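Local coordinates for protein 3-oxo-tetronate kinase (Haemophilus influenzae, PDB 1YZY) that catalyses the ATP-dependent phosphorylation of 3-oxo-tetronate to 3-oxo-tetronate 4-phosphate, as a member of the four-carbon acid sugar kinase family, at residues A[249-254]-A[336-341]; A[288-293]-A[304-309]; A[341-346]-A[365-370]; A[350-355]-A[359-364]; A[381-386]-A[392-397]. All blocks are in the same frame, centred on the assembly; numbering follows the deposited sequence.

Contact 1: residues A[249-254]-A[336-341]; sequences VVLSGS and AKLAAK
Leu251 of strand 248-252 sets its two methyls against Leu338 and Ala339 of helix 324-345, which packs on the sheet of the nucleotide-binding C-terminal domain. This is alpha/beta layering, with one strand leucine meeting two consecutive helix residues. Leu251 CG lies anti to the carbonyl carbon (chi1 -57°), and the two methyls at the end of the chain divide the work: CD1 stops 4.2 Å from Ala339 CB, while CD2 meets the second partner. Leu338 takes the other common arrangement, CG anti to the backbone N and beside its own carbonyl carbon (chi1 175°), which sends CD2 down toward the strand. The two leucine side chains cross obliquely. No hydrogen bond links the segments; methyl groups make the whole contact, and all three residues are buried. The same side chains also serve neighbouring elements: Leu251 and Leu338 both touch Val306 of strand 305-307, and Ala339 touches Val361 of helix 355-365, so this leucine pair sits where two helices and two strands come together. Beyond Leu251 the strand ends at Ser252 and runs into Gly253 and Ser254, the last of which probably binds ATP, as in relatives. Ser252 OG hydrogen-bonds Thr309 OG1, just past the end of the neighbouring strand. The branch methyls that close the leucine pair, Leu251 CD2 and Leu338 CD2, lie 4.1 Å apart.

Contact 2: residues A[288-293]-A[304-309]; sequences EQLYQW and PMVYAT
Trp293, Val306 and Leu290 bury the most surface where helix 286-295 lies against strand 305-307; the axes of residues 288-293 and of strand 305-307 come within 10.2 Å, and their N-to-C directions make 153°, nearly antiparallel. Trp293 supplies the largest share. Its CG is anti to the backbone N (chi1 179°), which extends the indole from the helix toward the start of the strand, where the outer corner of the six-membered ring does the touching. CZ3 of Trp293 rests 3.7 Å from Pro304 CB, and its CH2 lies 3.9 Å from Met305 O; all these neighbours come at the ring obliquely. Val306 offers a methyl to each of the two helix residues. Its CG2 approaches Trp293 CZ3 at 4.2 Å, while CG1, anti to the backbone N, meets Leu290 CD2 at 4.1 Å, one helical turn before the tryptophan. Phe273 of strand 272-274 meets Trp293 edge-to-face and also touches Leu290, extending the apolar layer to the next strand. On the helix itself, Gln292 NE2 donates to Glu288 OE2 at 2.8 Å, well away from the strand. With no hydrogen bond across it, the contact between these segments rests on dispersion and exclusion of water, which fix position through shape more than through direction.

Contact 3: residues A[341-346]-A[365-370]; sequences KLKQYG and LGFTGF
Lys343 NZ lies 3.6 Å from Leu365 O, a loose polar approach across the segments, and its firm partner is Glu388, with which it forms a salt bridge. The lysine leaves helix 324-345 near its C-terminal end and reaches the turn that joins helix 355-365 to strand 369-375, in the alpha/beta nucleotide-binding domain. Its chain starts with CG anti to the backbone N, runs extended as far as CD, then bends at chi3 (79°) to carry the ammonium group over toward the carbonyl. The aliphatic part does the packing: Lys343 CD touches Leu365 CD2 at 4.1 Å, the two side chains passing in opposite directions, and the same carbon comes obliquely to Phe367 CZ at 4.3 Å. Thus one methylene, CD, of a partly exposed lysine touches two buried residues while the charge is paired beyond them. Both helices give way to glycine with positive phi, Gly346 after helix 324-345 and Gly366 after helix 355-365. After Gly366, Phe367 lies back against Leu365. Leu365 CB stands 3.4 Å above one face of the Phe367 ring, displaced toward its rim.

Contact 4: residues A[350-355]-A[359-364]; sequences FITAGG and SIVVQE
Thr352 and Val361 supply the apolar contact, reaching toward each other tip to tip between strand 349-353 and helix 355-365. Thr352 CG2 comes to 4.1 Å from Val361 CG2 and to 4.2 Å from Val361 CB, so the methyl sits against the branch point of the valine. On both residues the touching CG2 is anti to the carbonyl carbon and beside the backbone N. In Thr352 this leaves OG1 between the backbone N and the carbonyl carbon (chi1 56°), where it hydrogen-bonds Ser358 OG; the threonine thus turns its methyl to the valine and its hydroxyl to the start of the helix. The fold here is a strand followed by a tight glycine turn and a helix, with Gly354 at the N-cap and Gly355 in the first turn. Both belong to the group that probably binds ATP, as in relatives, together with Glu356 and Thr357. Gly354 has phi 109°, a conformation in which a side chain would press on the preceding carbonyl oxygen. Among polar contacts, Ser359 N donates to Gly355 O at 3.3 Å with an N-H...O angle of 157°; this is the regular i to i+4 helix bond. Ser359 OG lies 3.2 Å from the same oxygen. One turn on, Gln363 N bonds to Ser359 O at 2.8 Å.

Contact 5: residues A[381-386]-A[392-397]; sequences PWLKAV and LALKSG
Leu383 lies beside Leu392 and Leu394, and its side chain tracks across the neighbouring strand. CB starts 3.3 Å from Leu392 O, the same oxygen that accepts the hydrogen bond from Leu383 N at 2.9 Å. CG, anti to the carbonyl carbon, stays 3.5 Å from Leu392 O. At the tip, CD1 meets Leu394 CD1 at 3.6 Å, the two leucines crossing at about a right angle; Phe370 and Ile372 of strand 369-375 also touch this side chain. The return bond, Leu392 N to Leu383 O at 3.2 Å, comes from above the carbonyl plane, and the N-to-C directions of the two short strands make 131°, well short of straight antiparallel. Where they part, a water bridges them, donating to Pro381 O and accepting from Leu394 N at 2.7 Å. Trp382 makes a CH-pi contact: Ala393 CB sits over one face of the six-membered ring, 3.9 Å from its centroid. The indole is further held by NE1, which hydrogen-bonds Ala408 O. The arrangement is that of an antiparallel beta hairpin, strands 380-385 and 391-395, whose second strand leads on to Gly397, a probable ATP-binding residue as in relatives.

In the fold
All five contacts lie in the nucleotide-binding domain, and their strands follow one another across it: 380-385, 391-395, 349-353, 248-252 and 305-307. Contacts 1 and 4 have centres 7 Å apart and are joined by backbone bonds such as Val249 O to Ile351 N at 2.9 Å; Phe350 O to Ala393 N at 2.8 Å ties contact 4 to contact 5. Contact 2 is furthest from the hairpin, about 19 Å between centres. Contact 3 shares helix 324-345 with contact 1 and meets contact 5 through Phe367 and Ala385. The probable ATP site gathers Ser254, Gly354, Gly355 and Gly397 from contacts 1, 4 and 5; Gly355 CA lies about 7 Å from Ser254 OG and from Gly397 CA.

Contact 1: residues A[249-254]-A[336-341]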
# COMPACT_ATOMS: atom_id res chain seq x y z
N VAL A 249 17.52 -13.97 5.67
CA VAL A 249 18.41 -13.59 4.58
C VAL A 249 18.06 -12.21 4.02
O VAL A 249 16.88 -11.82 3.97
CB VAL A 249 18.41 -14.66 3.43
CG1 VAL A 249 17.06 -14.70 2.73
CG2 VAL A 249 19.52 -14.38 2.44
N VAL A 250 19.09 -11.45 3.67
CA VAL A 250 18.93 -10.11 3.11
C VAL A 250 19.35 -10.19 1.64
O VAL A 250 20.46 -10.63 1.33
CB VAL A 250 19.83 -9.07 3.84
CG1 VAL A 250 19.77 -7.72 3.14
CG2 VAL A 250 19.41 -8.91 5.29
N LEU A 251 18.45 -9.79 0.75
CA LEU A 251 18.72 -9.79 -0.69
C LEU A 251 18.54 -8.35 -1.19
O LEU A 251 17.41 -7.90 -1.39
CB LEU A 251 17.78 -10.78 -1.40
CG LEU A 251 17.83 -12.24 -0.90
CD1 LEU A 251 16.71 -13.05 -1.48
CD2 LEU A 251 19.17 -12.88 -1.22
N SER A 252 19.65 -7.66 -1.41
CA SER A 252 19.68 -6.26 -1.84
C SER A 252 20.06 -6.04 -3.30
O SER A 252 21.17 -6.38 -3.71
CB SER A 252 20.67 -5.50 -0.96
OG SER A 252 20.39 -4.12 -0.91
N GLY A 253 19.17 -5.43 -4.08
CA GLY A 253 19.47 -5.18 -5.48
C GLY A 253 19.43 -3.73 -5.92
O GLY A 253 19.92 -3.41 -7.01
N SER A 254 18.84 -2.85 -5.11
CA SER A 254 18.73 -1.43 -5.44
C SER A 254 20.04 -0.67 -5.41
O SER A 254 20.89 -0.91 -4.57
CB SER A 254 17.73 -0.74 -4.49
OG SER A 254 17.42 0.58 -4.93
N ALA A 336 15.73 -14.54 -7.57
CA ALA A 336 14.53 -15.35 -7.64
C ALA A 336 14.84 -16.83 -7.44
O ALA A 336 14.15 -17.51 -6.68
CB ALA A 336 13.83 -15.14 -8.96
N LYS A 337 15.83 -17.34 -8.16
CA LYS A 337 16.17 -18.75 -8.03
C LYS A 337 16.83 -19.10 -6.70
O LYS A 337 16.69 -20.23 -6.20
CB LYS A 337 17.00 -19.22 -9.23
CG LYS A 337 16.15 -19.45 -10.47
CD LYS A 337 16.98 -19.88 -11.67
CE LYS A 337 16.10 -20.00 -12.92
NZ LYS A 337 16.89 -20.19 -14.17
N LEU A 338 17.54 -18.13 -6.12
CA LEU A 338 18.19 -18.32 -4.84
C LEU A 338 17.14 -18.32 -3.75
O LEU A 338 17.16 -19.17 -2.86
CB LEU A 338 19.20 -17.20 -4.58
CG LEU A 338 19.94 -17.14 -3.24
CD1 LEU A 338 20.71 -18.43 -2.97
CD2 LEU A 338 20.88 -15.95 -3.24
N ALA A 339 16.21 -17.37 -3.82
CA ALA A 339 15.15 -17.25 -2.83
C ALA A 339 14.28 -18.50 -2.80
O ALA A 339 13.77 -18.87 -1.74
CB ALA A 339 14.29 -16.04 -3.12
N ALA A 340 14.08 -19.11 -3.96
CA ALA A 340 13.28 -20.32 -4.04
C ALA A 340 14.01 -21.50 -3.40
O ALA A 340 13.38 -22.34 -2.75
CB ALA A 340 12.95 -20.64 -5.49
N LYS A 341 15.32 -21.57 -3.60
CA LYS A 341 16.14 -22.63 -3.03
C LYS A 341 16.24 -22.48 -1.52
O LYS A 341 16.18 -23.47 -0.79
CB LYS A 341 17.54 -22.65 -3.65
CG LYS A 341 17.54 -22.97 -5.15
CD LYS A 341 18.96 -23.13 -5.70
CE LYS A 341 19.38 -24.60 -5.81
NZ LYS A 341 19.48 -25.31 -4.49

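Contact 2: residues A[288-293]-A[304-309]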
# COMPACT_ATOMS: atom_id res chain seq x y z
N GLU A 288 24.13 -21.98 -7.29
CA GLU A 288 24.47 -23.03 -6.34
C GLU A 288 25.54 -22.56 -5.36
O GLU A 288 25.53 -22.94 -4.19
CB GLU A 288 24.94 -24.30 -7.06
CG GLU A 288 25.13 -25.52 -6.13
CD GLU A 288 23.83 -26.04 -5.53
OE1 GLU A 288 22.75 -25.86 -6.16
OE2 GLU A 288 23.87 -26.65 -4.44
N GLN A 289 26.48 -21.76 -5.85
CA GLN A 289 27.54 -21.24 -5.00
C GLN A 289 26.95 -20.30 -3.94
O GLN A 289 27.28 -20.41 -2.76
CB GLN A 289 28.58 -20.49 -5.84
CG GLN A 289 29.83 -20.11 -5.05
CD GLN A 289 30.61 -18.99 -5.69
OE1 GLN A 289 30.56 -18.79 -6.91
NE2 GLN A 289 31.36 -18.25 -4.88
N LEU A 290 26.11 -19.37 -4.38
CA LEU A 290 25.46 -18.41 -3.50
C LEU A 290 24.59 -19.10 -2.46
O LEU A 290 24.51 -18.65 -1.31
CB LEU A 290 24.59 -17.44 -4.30
CG LEU A 290 25.21 -16.49 -5.31
CD1 LEU A 290 24.11 -15.83 -6.10
CD2 LEU A 290 26.06 -15.45 -4.61
N TYR A 291 23.88 -20.14 -2.88
CA TYR A 291 23.01 -20.91 -1.99
C TYR A 291 23.80 -21.54 -0.85
O TYR A 291 23.41 -21.45 0.32
CB TYR A 291 22.28 -22.01 -2.77
CG TYR A 291 21.58 -23.03 -1.91
CD1 TYR A 291 20.35 -22.76 -1.32
CD2 TYR A 291 22.14 -24.29 -1.70
CE1 TYR A 291 19.69 -23.71 -0.54
CE2 TYR A 291 21.49 -25.25 -0.92
CZ TYR A 291 20.27 -24.95 -0.35
OH TYR A 291 19.60 -25.91 0.38
N GLN A 292 24.89 -22.21 -1.21
CA GLN A 292 25.75 -22.87 -0.24
C GLN A 292 26.34 -21.85 0.72
O GLN A 292 26.35 -22.08 1.92
CB GLN A 292 26.86 -23.66 -0.94
CG GLN A 292 26.36 -24.81 -1.83
CD GLN A 292 25.59 -25.90 -1.06
OE1 GLN A 292 25.84 -26.14 0.12
NE2 GLN A 292 24.68 -26.57 -1.76
N TRP A 293 26.81 -20.72 0.18
CA TRP A 293 27.38 -19.65 0.99
C TRP A 293 26.36 -19.11 2.01
O TRP A 293 26.67 -18.96 3.19
CB TRP A 293 27.91 -18.53 0.09
CG TRP A 293 28.51 -17.36 0.83
CD1 TRP A 293 29.83 -17.16 1.13
CD2 TRP A 293 27.81 -16.22 1.37
NE1 TRP A 293 30.00 -15.99 1.82
CE2 TRP A 293 28.78 -15.39 1.99
CE3 TRP A 293 26.47 -15.83 1.40
CZ2 TRP A 293 28.44 -14.19 2.63
CZ3 TRP A 293 26.13 -14.63 2.03
CH2 TRP A 293 27.12 -13.83 2.64
N PRO A 304 22.93 -13.22 6.71
CA PRO A 304 23.89 -12.99 5.62
C PRO A 304 23.24 -12.20 4.48
O PRO A 304 22.06 -12.35 4.19
CB PRO A 304 24.27 -14.41 5.21
CG PRO A 304 23.02 -15.16 5.43
CD PRO A 304 22.56 -14.65 6.77
N MET A 305 24.03 -11.35 3.83
CA MET A 305 23.50 -10.54 2.75
C MET A 305 24.23 -10.71 1.41
O MET A 305 25.45 -10.56 1.27
CB MET A 305 23.60 -9.06 3.13
CG MET A 305 23.49 -8.09 1.95
SD MET A 305 23.47 -6.36 2.41
CE MET A 305 25.19 -6.05 2.83
N VAL A 306 23.41 -11.02 0.42
CA VAL A 306 23.74 -11.16 -1.00
C VAL A 306 23.22 -9.89 -1.65
O VAL A 306 22.02 -9.63 -1.64
CB VAL A 306 23.10 -12.37 -1.69
CG1 VAL A 306 23.68 -12.51 -3.08
CG2 VAL A 306 23.33 -13.63 -0.90
N TYR A 307 24.11 -9.10 -2.23
CA TYR A 307 23.70 -7.83 -2.82
C TYR A 307 24.24 -7.46 -4.19
O TYR A 307 25.39 -7.77 -4.52
CB TYR A 307 24.02 -6.69 -1.85
CG TYR A 307 25.50 -6.48 -1.58
CD1 TYR A 307 26.19 -5.44 -2.19
CD2 TYR A 307 26.20 -7.35 -0.74
CE1 TYR A 307 27.55 -5.26 -1.96
CE2 TYR A 307 27.55 -7.18 -0.51
CZ TYR A 307 28.22 -6.14 -1.13
OH TYR A 307 29.58 -5.99 -0.92
N ALA A 308 23.42 -6.77 -4.96
CA ALA A 308 23.79 -6.29 -6.29
C ALA A 308 24.06 -4.78 -6.16
O ALA A 308 24.70 -4.18 -7.02
CB ALA A 308 22.66 -6.55 -7.28
N THR A 309 23.61 -4.22 -5.05
CA THR A 309 23.75 -2.80 -4.75
C THR A 309 25.15 -2.19 -4.94
O THR A 309 26.09 -2.52 -4.21
CB THR A 309 23.32 -2.53 -3.31
OG1 THR A 309 21.97 -2.97 -3.14
CG2 THR A 309 23.44 -1.05 -2.96

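Contact 3: residues A[341-346]-A[365-370]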
# COMPACT_ATOMS: atom_id res chain seq x y z
N LYS A 341 15.32 -21.57 -3.60
CA LYS A 341 16.14 -22.63 -3.03
C LYS A 341 16.24 -22.48 -1.52
O LYS A 341 16.18 -23.47 -0.79
CB LYS A 341 17.54 -22.65 -3.65
CG LYS A 341 17.54 -22.97 -5.15
CD LYS A 341 18.96 -23.13 -5.70
CE LYS A 341 19.38 -24.60 -5.81
NZ LYS A 341 19.48 -25.31 -4.49
N LEU A 342 16.41 -21.25 -1.06
CA LEU A 342 16.52 -20.96 0.37
C LEU A 342 15.23 -21.29 1.11
O LEU A 342 15.27 -21.77 2.24
CB LEU A 342 16.90 -19.50 0.62
CG LEU A 342 18.26 -19.04 0.09
CD1 LEU A 342 18.39 -17.54 0.23
CD2 LEU A 342 19.39 -19.76 0.82
N LYS A 343 14.08 -21.03 0.47
CA LYS A 343 12.80 -21.32 1.11
C LYS A 343 12.62 -22.83 1.26
O LYS A 343 12.09 -23.30 2.27
CB LYS A 343 11.63 -20.73 0.33
CG LYS A 343 10.33 -20.69 1.15
CD LYS A 343 9.11 -20.39 0.30
CE LYS A 343 8.64 -21.62 -0.45
NZ LYS A 343 7.49 -21.32 -1.36
N GLN A 344 13.00 -23.57 0.22
CA GLN A 344 12.90 -25.03 0.24
C GLN A 344 13.83 -25.59 1.33
O GLN A 344 13.50 -26.57 2.00
CB GLN A 344 13.27 -25.62 -1.13
CG GLN A 344 13.38 -27.16 -1.16
CD GLN A 344 12.11 -27.89 -0.72
OE1 GLN A 344 12.17 -28.93 -0.06
NE2 GLN A 344 10.95 -27.36 -1.11
N TYR A 345 14.98 -24.95 1.51
CA TYR A 345 15.94 -25.36 2.53
C TYR A 345 15.40 -25.11 3.95
O TYR A 345 15.66 -25.89 4.86
CB TYR A 345 17.27 -24.64 2.32
CG TYR A 345 18.27 -24.85 3.43
CD1 TYR A 345 18.96 -26.06 3.55
CD2 TYR A 345 18.49 -23.87 4.38
CE1 TYR A 345 19.85 -26.28 4.61
CE2 TYR A 345 19.38 -24.07 5.44
CZ TYR A 345 20.05 -25.27 5.55
OH TYR A 345 20.92 -25.47 6.60
N GLY A 346 14.69 -24.00 4.13
CA GLY A 346 14.15 -23.70 5.45
C GLY A 346 14.26 -22.27 5.95
O GLY A 346 14.04 -22.02 7.14
N LEU A 365 8.35 -16.95 -4.98
CA LEU A 365 7.82 -17.71 -3.85
C LEU A 365 6.33 -18.00 -3.99
O LEU A 365 5.79 -18.88 -3.31
CB LEU A 365 8.14 -16.99 -2.53
CG LEU A 365 9.62 -16.61 -2.31
CD1 LEU A 365 9.80 -16.03 -0.92
CD2 LEU A 365 10.53 -17.81 -2.52
N GLY A 366 5.67 -17.27 -4.88
CA GLY A 366 4.26 -17.48 -5.17
C GLY A 366 3.21 -16.93 -4.22
O GLY A 366 2.08 -17.41 -4.20
N PHE A 367 3.57 -15.89 -3.45
CA PHE A 367 2.64 -15.29 -2.50
C PHE A 367 1.65 -14.32 -3.14
O PHE A 367 2.03 -13.46 -3.94
CB PHE A 367 3.43 -14.61 -1.39
CG PHE A 367 4.41 -15.51 -0.70
CD1 PHE A 367 4.07 -16.84 -0.42
CD2 PHE A 367 5.66 -15.04 -0.33
CE1 PHE A 367 4.96 -17.68 0.23
CE2 PHE A 367 6.57 -15.88 0.32
CZ PHE A 367 6.22 -17.20 0.60
N THR A 368 0.38 -14.47 -2.78
CA THR A 368 -0.71 -13.67 -3.33
C THR A 368 -1.25 -12.59 -2.40
O THR A 368 -2.06 -11.76 -2.80
CB THR A 368 -1.89 -14.58 -3.72
OG1 THR A 368 -2.37 -15.26 -2.55
CG2 THR A 368 -1.47 -15.61 -4.76
N GLY A 369 -0.83 -12.64 -1.14
CA GLY A 369 -1.29 -11.68 -0.16
C GLY A 369 -0.45 -11.81 1.09
O GLY A 369 0.32 -12.76 1.23
N PHE A 370 -0.62 -10.87 2.01
CA PHE A 370 0.16 -10.88 3.23
C PHE A 370 -0.60 -10.32 4.41
O PHE A 370 -1.59 -9.60 4.25
CB PHE A 370 1.41 -10.01 3.05
CG PHE A 370 2.24 -10.37 1.86
CD1 PHE A 370 3.24 -11.33 1.96
CD2 PHE A 370 2.01 -9.76 0.63
CE1 PHE A 370 4.01 -11.68 0.85
CE2 PHE A 370 2.77 -10.10 -0.50
CZ PHE A 370 3.77 -11.06 -0.38

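Contact 4: residues A[350-355]-A[359-364]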
# COMPACT_ATOMS: atom_id res chain seq x y z
N PHE A 350 12.66 -13.15 4.86
CA PHE A 350 13.34 -12.54 3.72
C PHE A 350 13.27 -11.02 3.80
O PHE A 350 12.20 -10.43 3.91
CB PHE A 350 12.70 -12.99 2.40
CG PHE A 350 12.80 -14.46 2.15
CD1 PHE A 350 13.76 -14.96 1.27
CD2 PHE A 350 11.94 -15.35 2.77
CE1 PHE A 350 13.86 -16.33 1.02
CE2 PHE A 350 12.02 -16.71 2.54
CZ PHE A 350 12.99 -17.21 1.65
N ILE A 351 14.43 -10.37 3.75
CA ILE A 351 14.51 -8.92 3.80
C ILE A 351 15.08 -8.44 2.46
O ILE A 351 16.26 -8.59 2.20
CB ILE A 351 15.43 -8.46 4.96
CG1 ILE A 351 14.91 -9.03 6.29
CG2 ILE A 351 15.49 -6.94 5.03
CD1 ILE A 351 15.81 -8.75 7.45
N THR A 352 14.21 -7.91 1.61
CA THR A 352 14.65 -7.43 0.30
C THR A 352 14.79 -5.91 0.21
O THR A 352 14.21 -5.16 1.02
CB THR A 352 13.69 -7.92 -0.80
OG1 THR A 352 12.35 -7.50 -0.50
CG2 THR A 352 13.71 -9.45 -0.89
N ALA A 353 15.60 -5.46 -0.73
CA ALA A 353 15.82 -4.04 -0.95
C ALA A 353 15.72 -3.75 -2.45
O ALA A 353 16.41 -4.37 -3.26
CB ALA A 353 17.18 -3.63 -0.43
N GLY A 354 14.88 -2.78 -2.80
CA GLY A 354 14.68 -2.43 -4.19
C GLY A 354 13.31 -2.86 -4.68
O GLY A 354 12.81 -3.93 -4.31
N GLY A 355 12.71 -2.03 -5.53
CA GLY A 355 11.39 -2.33 -6.05
C GLY A 355 11.31 -3.60 -6.88
O GLY A 355 10.41 -4.41 -6.69
N SER A 359 9.68 -7.50 -5.89
CA SER A 359 8.62 -8.05 -6.72
C SER A 359 8.96 -9.45 -7.22
O SER A 359 8.14 -10.36 -7.15
CB SER A 359 8.34 -7.14 -7.93
OG SER A 359 7.73 -5.91 -7.54
N ILE A 360 10.19 -9.60 -7.73
CA ILE A 360 10.67 -10.87 -8.26
C ILE A 360 10.70 -12.00 -7.21
O ILE A 360 10.30 -13.13 -7.51
CB ILE A 360 12.07 -10.70 -8.94
CG1 ILE A 360 12.26 -11.74 -10.04
CG2 ILE A 360 13.21 -10.79 -7.92
CD1 ILE A 360 11.44 -11.44 -11.28
N VAL A 361 11.16 -11.67 -6.00
CA VAL A 361 11.23 -12.64 -4.90
C VAL A 361 9.83 -13.06 -4.42
O VAL A 361 9.62 -14.21 -4.04
CB VAL A 361 12.07 -12.08 -3.72
CG1 VAL A 361 11.92 -12.96 -2.49
CG2 VAL A 361 13.52 -12.00 -4.12
N VAL A 362 8.90 -12.11 -4.38
CA VAL A 362 7.53 -12.41 -3.97
C VAL A 362 6.87 -13.23 -5.08
O VAL A 362 6.05 -14.11 -4.81
CB VAL A 362 6.72 -11.10 -3.76
CG1 VAL A 362 5.21 -11.40 -3.66
CG2 VAL A 362 7.20 -10.39 -2.51
N GLN A 363 7.19 -12.90 -6.33
CA GLN A 363 6.65 -13.59 -7.50
C GLN A 363 7.08 -15.05 -7.52
O GLN A 363 6.26 -15.95 -7.74
CB GLN A 363 7.13 -12.90 -8.78
CG GLN A 363 6.60 -13.55 -10.05
CD GLN A 363 7.02 -12.82 -11.31
OE1 GLN A 363 6.26 -12.03 -11.86
NE2 GLN A 363 8.24 -13.09 -11.77
N GLU A 364 8.37 -15.27 -7.34
CA GLU A 364 8.95 -16.60 -7.32
C GLU A 364 8.39 -17.48 -6.20
O GLU A 364 8.02 -18.64 -6.43
CB GLU A 364 10.47 -16.50 -7.19
CG GLU A 364 11.20 -17.82 -7.35
CD GLU A 364 11.05 -18.39 -8.75
OE1 GLU A 364 11.49 -17.74 -9.71
OE2 GLU A 364 10.49 -19.50 -8.88

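Contact 5: residues A[381-386]-A[392-397]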
# COMPACT_ATOMS: atom_id res chain seq x y z
N PRO A 381 6.53 -2.24 6.48
CA PRO A 381 6.05 -3.07 7.59
C PRO A 381 6.55 -4.53 7.46
O PRO A 381 7.11 -4.91 6.42
CB PRO A 381 4.53 -3.00 7.42
CG PRO A 381 4.38 -2.94 5.94
CD PRO A 381 5.44 -1.95 5.54
N TRP A 382 6.41 -5.31 8.52
CA TRP A 382 6.79 -6.71 8.48
C TRP A 382 5.59 -7.41 7.87
O TRP A 382 4.45 -7.05 8.16
CB TRP A 382 7.07 -7.26 9.89
CG TRP A 382 8.53 -7.33 10.20
CD1 TRP A 382 9.20 -6.63 11.17
CD2 TRP A 382 9.51 -8.10 9.50
NE1 TRP A 382 10.54 -6.91 11.11
CE2 TRP A 382 10.77 -7.81 10.10
CE3 TRP A 382 9.47 -9.00 8.42
CZ2 TRP A 382 11.96 -8.39 9.65
CZ3 TRP A 382 10.65 -9.57 7.98
CH2 TRP A 382 11.89 -9.27 8.59
N LEU A 383 5.85 -8.41 7.03
CA LEU A 383 4.78 -9.15 6.37
C LEU A 383 4.85 -10.64 6.68
O LEU A 383 5.84 -11.13 7.21
CB LEU A 383 4.88 -8.96 4.86
CG LEU A 383 4.93 -7.57 4.21
CD1 LEU A 383 5.31 -7.70 2.72
CD2 LEU A 383 3.59 -6.87 4.36
N LYS A 384 3.77 -11.35 6.40
CA LYS A 384 3.74 -12.78 6.55
C LYS A 384 2.77 -13.27 5.51
O LYS A 384 1.64 -12.79 5.43
CB LYS A 384 3.29 -13.25 7.93
CG LYS A 384 3.53 -14.76 8.08
CD LYS A 384 2.94 -15.35 9.34
CE LYS A 384 1.46 -15.68 9.16
NZ LYS A 384 1.23 -16.69 8.09
N ALA A 385 3.22 -14.20 4.68
CA ALA A 385 2.41 -14.76 3.62
C ALA A 385 1.15 -15.38 4.19
O ALA A 385 1.14 -15.82 5.34
CB ALA A 385 3.22 -15.79 2.86
N VAL A 386 0.08 -15.37 3.41
CA VAL A 386 -1.17 -15.99 3.85
C VAL A 386 -1.09 -17.51 3.63
O VAL A 386 -1.71 -18.29 4.36
CB VAL A 386 -2.40 -15.40 3.11
CG1 VAL A 386 -2.58 -13.94 3.47
CG2 VAL A 386 -2.24 -15.55 1.60
N LEU A 392 8.42 -11.48 5.34
CA LEU A 392 9.19 -10.66 4.39
C LEU A 392 9.14 -9.16 4.73
O LEU A 392 8.14 -8.65 5.23
CB LEU A 392 8.66 -10.85 2.97
CG LEU A 392 8.30 -12.25 2.46
CD1 LEU A 392 6.91 -12.67 2.98
CD2 LEU A 392 8.32 -12.25 0.94
N ALA A 393 10.25 -8.48 4.47
CA ALA A 393 10.37 -7.04 4.69
C ALA A 393 10.84 -6.52 3.34
O ALA A 393 12.00 -6.71 2.96
CB ALA A 393 11.40 -6.74 5.77
N LEU A 394 9.92 -5.90 2.61
CA LEU A 394 10.21 -5.36 1.29
C LEU A 394 10.51 -3.87 1.36
O LEU A 394 9.62 -3.05 1.60
CB LEU A 394 9.01 -5.63 0.38
CG LEU A 394 8.39 -7.02 0.53
CD1 LEU A 394 7.11 -7.13 -0.29
CD2 LEU A 394 9.38 -8.12 0.13
N LYS A 395 11.78 -3.51 1.17
CA LYS A 395 12.19 -2.12 1.24
C LYS A 395 12.48 -1.47 -0.12
O LYS A 395 13.53 -1.73 -0.71
CB LYS A 395 13.43 -1.97 2.13
CG LYS A 395 13.85 -0.52 2.39
CD LYS A 395 15.36 -0.37 2.51
CE LYS A 395 16.05 -0.42 1.15
NZ LYS A 395 16.33 0.92 0.58
N SER A 396 11.59 -0.59 -0.58
CA SER A 396 11.83 0.11 -1.84
C SER A 396 13.10 0.96 -1.57
O SER A 396 13.52 1.15 -0.43
CB SER A 396 10.61 0.93 -2.27
OG SER A 396 10.02 0.38 -3.45
N GLY A 397 13.73 1.36 -2.66
CA GLY A 397 15.02 2.04 -2.57
C GLY A 397 15.13 3.29 -1.71
O GLY A 397 16.20 3.59 -1.20
O HOH W 1 7.58 -4.95 3.57